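Local coordinates for protein 3-hydroxyacyl-CoA dehydrogenase type-2 (Mycobacterium avium, PDB 3PPI) that probably catalyses the NAD-dependent oxidation of 3-hydroxyacyl-CoA to 3-oxoacyl-CoA, as a short-chain dehydrogenase/reductase of the Rossmann fold, at residues A110-Q122 and E179-K191. Numbering follows the deposited sequence.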
loop_
_atom_site.group_PDB
_atom_site.type_symbol
_atom_site.label_atom_id
_atom_site.label_comp_id
_atom_site.label_asym_id
_atom_site.label_seq_id
_atom_site.Cartn_x
_atom_site.Cartn_y
_atom_site.Cartn_z
ATOM N N ALA A 110 -20.078 -6.315 -10.386
ATOM C CA ALA A 110 -19.914 -4.947 -10.864
ATOM C C ALA A 110 -21.107 -4.054 -10.576
ATOM O O ALA A 110 -21.247 -3.020 -11.212
ATOM C CB ALA A 110 -19.613 -4.953 -12.376
ATOM N N HIS A 111 -21.970 -4.439 -9.640
ATOM C CA HIS A 111 -23.075 -3.568 -9.254
ATOM C C HIS A 111 -22.525 -2.257 -8.678
ATOM O O HIS A 111 -21.618 -2.256 -7.834
ATOM C CB HIS A 111 -24.084 -4.266 -8.319
ATOM C CG HIS A 111 -23.498 -4.830 -7.063
ATOM N ND1 HIS A 111 -22.875 -6.059 -7.019
ATOM C CD2 HIS A 111 -23.481 -4.356 -5.792
ATOM C CE1 HIS A 111 -22.474 -6.304 -5.783
ATOM N NE2 HIS A 111 -22.815 -5.279 -5.022
ATOM N N GLY A 112 -23.068 -1.142 -9.178
ATOM C CA GLY A 112 -22.499 0.192 -8.959
ATOM C C GLY A 112 -23.425 1.164 -8.241
ATOM O O GLY A 112 -24.315 0.765 -7.482
ATOM N N GLY A 113 -23.204 2.452 -8.507
ATOM C CA GLY A 113 -23.900 3.534 -7.826
ATOM C C GLY A 113 -23.022 4.204 -6.782
ATOM O O GLY A 113 -21.839 3.864 -6.627
ATOM N N PHE A 114 -23.628 5.158 -6.067
ATOM C CA PHE A 114 -22.970 5.904 -4.990
ATOM C C PHE A 114 -23.370 5.337 -3.615
ATOM O O PHE A 114 -24.464 4.759 -3.448
ATOM C CB PHE A 114 -23.402 7.388 -5.004
ATOM C CG PHE A 114 -23.073 8.138 -6.284
ATOM C CD1 PHE A 114 -21.797 8.077 -6.855
ATOM C CD2 PHE A 114 -24.037 8.948 -6.893
ATOM C CE1 PHE A 114 -21.499 8.790 -8.033
ATOM C CE2 PHE A 114 -23.739 9.668 -8.066
ATOM C CZ PHE A 114 -22.468 9.584 -8.626
ATOM N N GLY A 115 -22.489 5.542 -2.638
ATOM C CA GLY A 115 -22.839 5.377 -1.229
ATOM C C GLY A 115 -23.653 6.578 -0.742
ATOM O O GLY A 115 -23.919 7.513 -1.509
ATOM N N VAL A 116 -24.067 6.542 0.527
ATOM C CA VAL A 116 -24.777 7.680 1.136
ATOM C C VAL A 116 -23.783 8.845 1.303
ATOM O O VAL A 116 -22.651 8.637 1.791
ATOM C CB VAL A 116 -25.401 7.285 2.508
ATOM C CG1 VAL A 116 -24.324 6.714 3.451
ATOM C CG2 VAL A 116 -26.089 8.483 3.177
ATOM N N ALA A 117 -24.182 10.042 0.874
ATOM C CA ALA A 117 -23.360 11.257 1.044
ATOM C C ALA A 117 -23.652 11.930 2.380
ATOM O O ALA A 117 -24.715 12.550 2.540
ATOM C CB ALA A 117 -23.615 12.240 -0.087
ATOM N N GLN A 118 -22.739 11.788 3.338
ATOM C CA GLN A 118 -22.888 12.398 4.660
ATOM C C GLN A 118 -21.538 12.397 5.373
ATOM O O GLN A 118 -20.796 11.431 5.296
ATOM C CB GLN A 118 -23.927 11.636 5.507
ATOM C CG GLN A 118 -23.645 10.125 5.670
ATOM C CD GLN A 118 -24.644 9.416 6.587
ATOM O OE1 GLN A 118 -25.579 10.037 7.085
ATOM N NE2 GLN A 118 -24.436 8.111 6.818
ATOM N N ARG A 119 -21.236 13.483 6.060
ATOM C CA ARG A 119 -20.029 13.610 6.868
ATOM C C ARG A 119 -20.211 12.834 8.172
ATOM O O ARG A 119 -21.341 12.692 8.658
ATOM C CB ARG A 119 -19.790 15.082 7.214
ATOM C CG ARG A 119 -19.731 16.030 6.009
ATOM C CD ARG A 119 -18.318 16.185 5.500
ATOM N NE ARG A 119 -17.461 16.763 6.532
ATOM C CZ ARG A 119 -17.135 18.047 6.597
ATOM N NH1 ARG A 119 -16.363 18.483 7.581
ATOM N NH2 ARG A 119 -17.580 18.890 5.678
ATOM N N ILE A 120 -19.114 12.361 8.748
ATOM C CA ILE A 120 -19.141 11.669 10.049
ATOM C C ILE A 120 -19.779 12.542 11.104
ATOM O O ILE A 120 -20.606 12.096 11.915
ATOM C CB ILE A 120 -17.717 11.325 10.534
ATOM C CG1 ILE A 120 -17.177 10.155 9.736
ATOM C CG2 ILE A 120 -17.714 10.990 12.027
ATOM C CD1 ILE A 120 -15.723 9.824 10.062
ATOM N N VAL A 121 -19.372 13.811 11.108
ATOM C CA VAL A 121 -20.053 14.837 11.877
ATOM C C VAL A 121 -20.592 15.895 10.883
ATOM O O VAL A 121 -19.831 16.493 10.103
ATOM C CB VAL A 121 -19.149 15.492 12.924
ATOM C CG1 VAL A 121 -19.913 16.573 13.670
ATOM C CG2 VAL A 121 -18.610 14.434 13.923
ATOM N N GLN A 122 -21.902 16.090 10.884
ATOM C CA GLN A 122 -22.546 16.907 9.873
ATOM C C GLN A 122 -22.497 18.364 10.302
ATOM O O GLN A 122 -22.168 18.655 11.452
ATOM C CB GLN A 122 -23.984 16.436 9.650
ATOM C CG GLN A 122 -24.080 14.926 9.414
ATOM C CD GLN A 122 -25.389 14.513 8.792
ATOM O OE1 GLN A 122 -26.200 13.829 9.418
ATOM N NE2 GLN A 122 -25.601 14.922 7.552
ATOM N N GLU A 179 -8.196 6.064 -0.884
ATOM C CA GLU A 179 -8.104 7.541 -0.830
ATOM C C GLU A 179 -9.488 8.138 -0.627
ATOM O O GLU A 179 -9.916 8.974 -1.419
ATOM C CB GLU A 179 -7.588 8.065 -2.193
ATOM C CG GLU A 179 -6.161 7.776 -2.476
ATOM C CD GLU A 179 -5.903 7.171 -3.831
ATOM O OE1 GLU A 179 -6.566 7.513 -4.843
ATOM O OE2 GLU A 179 -4.979 6.338 -3.866
ATOM N N GLY A 180 -10.208 7.686 0.399
ATOM C CA GLY A 180 -11.604 8.067 0.579
ATOM C C GLY A 180 -11.791 9.556 0.780
ATOM O O GLY A 180 -10.920 10.240 1.320
ATOM N N GLN A 181 -12.932 10.063 0.328
ATOM C CA GLN A 181 -13.157 11.501 0.278
ATOM C C GLN A 181 -14.100 11.974 1.348
ATOM O O GLN A 181 -14.806 11.171 1.959
ATOM C CB GLN A 181 -13.685 11.889 -1.088
ATOM C CG GLN A 181 -12.678 11.557 -2.195
ATOM C CD GLN A 181 -13.235 11.841 -3.553
ATOM O OE1 GLN A 181 -14.168 11.167 -3.994
ATOM N NE2 GLN A 181 -12.702 12.861 -4.221
ATOM N N ILE A 182 -14.077 13.285 1.568
ATOM C CA ILE A 182 -14.953 13.941 2.519
ATOM C C ILE A 182 -16.412 13.640 2.170
ATOM O O ILE A 182 -16.815 13.790 1.038
ATOM C CB ILE A 182 -14.704 15.473 2.553
ATOM C CG1 ILE A 182 -13.324 15.779 3.145
ATOM C CG2 ILE A 182 -15.797 16.190 3.393
ATOM C CD1 ILE A 182 -12.882 17.275 3.110
ATOM N N GLY A 183 -17.196 13.225 3.153
ATOM C CA GLY A 183 -18.611 12.913 2.952
ATOM C C GLY A 183 -18.823 11.493 2.419
ATOM O O GLY A 183 -19.955 11.053 2.260
ATOM N N GLN A 184 -17.743 10.764 2.170
ATOM C CA GLN A 184 -17.852 9.444 1.562
ATOM C C GLN A 184 -17.153 8.357 2.399
ATOM O O GLN A 184 -16.663 7.373 1.866
ATOM C CB GLN A 184 -17.339 9.487 0.117
ATOM C CG GLN A 184 -18.127 10.459 -0.808
ATOM C CD GLN A 184 -19.548 9.987 -1.170
ATOM O OE1 GLN A 184 -19.833 8.786 -1.243
ATOM N NE2 GLN A 184 -20.433 10.944 -1.431
ATOM N N THR A 185 -17.193 8.493 3.723
ATOM C CA THR A 185 -16.653 7.462 4.604
ATOM C C THR A 185 -17.364 6.105 4.447
ATOM O O THR A 185 -16.705 5.066 4.563
ATOM C CB THR A 185 -16.682 7.886 6.092
ATOM O OG1 THR A 185 -18.013 8.269 6.466
ATOM C CG2 THR A 185 -15.698 9.071 6.349
ATOM N N ALA A 186 -18.678 6.096 4.183
ATOM C CA ALA A 186 -19.413 4.829 4.013
ATOM C C ALA A 186 -18.897 4.058 2.793
ATOM O O ALA A 186 -18.528 2.882 2.890
ATOM C CB ALA A 186 -20.894 5.072 3.895
ATOM N N TYR A 187 -18.822 4.751 1.659
ATOM C CA TYR A 187 -18.331 4.143 0.400
ATOM C C TYR A 187 -16.866 3.710 0.521
ATOM O O TYR A 187 -16.491 2.629 0.079
ATOM C CB TYR A 187 -18.512 5.135 -0.755
ATOM C CG TYR A 187 -18.254 4.589 -2.145
ATOM C CD1 TYR A 187 -19.218 3.829 -2.790
ATOM C CD2 TYR A 187 -17.076 4.884 -2.828
ATOM C CE1 TYR A 187 -19.020 3.343 -4.059
ATOM C CE2 TYR A 187 -16.854 4.405 -4.121
ATOM C CZ TYR A 187 -17.839 3.638 -4.736
ATOM O OH TYR A 187 -17.679 3.137 -6.011
ATOM N N ALA A 188 -16.056 4.535 1.167
ATOM C CA ALA A 188 -14.647 4.250 1.361
ATOM C C ALA A 188 -14.436 2.971 2.180
ATOM O O ALA A 188 -13.628 2.092 1.816
ATOM C CB ALA A 188 -13.955 5.458 2.063
ATOM N N ALA A 189 -15.169 2.866 3.279
ATOM C CA ALA A 189 -15.127 1.668 4.141
ATOM C C ALA A 189 -15.548 0.398 3.388
ATOM O O ALA A 189 -14.853 -0.626 3.424
ATOM C CB ALA A 189 -16.010 1.894 5.372
ATOM N N ALA A 190 -16.651 0.489 2.667
ATOM C CA ALA A 190 -17.195 -0.657 1.932
ATOM C C ALA A 190 -16.211 -1.137 0.877
ATOM O O ALA A 190 -15.918 -2.322 0.772
ATOM C CB ALA A 190 -18.510 -0.287 1.296
ATOM N N LYS A 191 -15.654 -0.208 0.134
ATOM C CA LYS A 191 -14.744 -0.558 -0.956
ATOM C C LYS A 191 -13.372 -1.010 -0.464
ATOM O O LYS A 191 -12.742 -1.892 -1.074
ATOM C CB LYS A 191 -14.671 0.630 -1.910
ATOM C CG LYS A 191 -16.038 0.915 -2.613
ATOM C CD LYS A 191 -16.529 -0.298 -3.423
ATOM C CE LYS A 191 -17.545 0.078 -4.567
ATOM N NZ LYS A 191 -17.758 -1.055 -5.550
HETATM O O HOH W 1 -19.339 -0.592 -7.565
HETATM O O HOH W 2 -19.778 2.236 -7.272
HETATM O O HOH W 3 -20.441 7.396 -3.449
HETATM O O HOH W 4 -20.624 8.513 4.046
HETATM O O HOH W 5 -20.439 7.072 1.163
HETATM O O HOH W 6 -18.169 10.680 5.568
#
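The Tyr187 ring lies obliquely to the Gly113-Gly115 backbone, its CD1 3.7 Å from Gly115 N. Lys191 CG sits over the centre of one face, water 3 is offset toward the rim of the other, and water 2 lies at the edge, in plane, joining Tyr187 OH to Gly113 O. CG stands anti to the backbone N (chi1 -171°), which lays the ring alongside the loop, CE1 near Gly113 O. The Arg119 guanidinium, in one of two conformers, has Ile182 CG2 over one face; the two side chains run side by side, and in this conformer NH1 bonds Asp204 O of the second subunit. The only direct hydrogen bond between residues 110-122 and 179-191 runs from Gln118 N to Gly183 O (3.1 Å, 150° at the hydrogen). Elsewhere water does the joining: water 5 accepts a hydrogen bond from Tyr187 N, in the first turn of the helix, and lies within reach of Val116 O and Gln184 OE1, while water 6 links Gln118 O to Thr185 OG1, which also bonds Tyr145 OH of the second subunit. Apolar contacts are few: Val116 CG1 on Ala186 CB (3.8 Å) and, in one of two Ile120 conformers, Ile120 CD1 on Thr185 CG2. Tyr187 and Lys191 fit the Tyr-x-x-x-Lys motif of short-chain dehydrogenases, consistent with a place in the active site; water 1 accepts from Lys191 NZ and donates to His111 O. The loop after strand 103-109 thus runs along the start of helix 185-205, whose Ala186 also packs on helix 130-156.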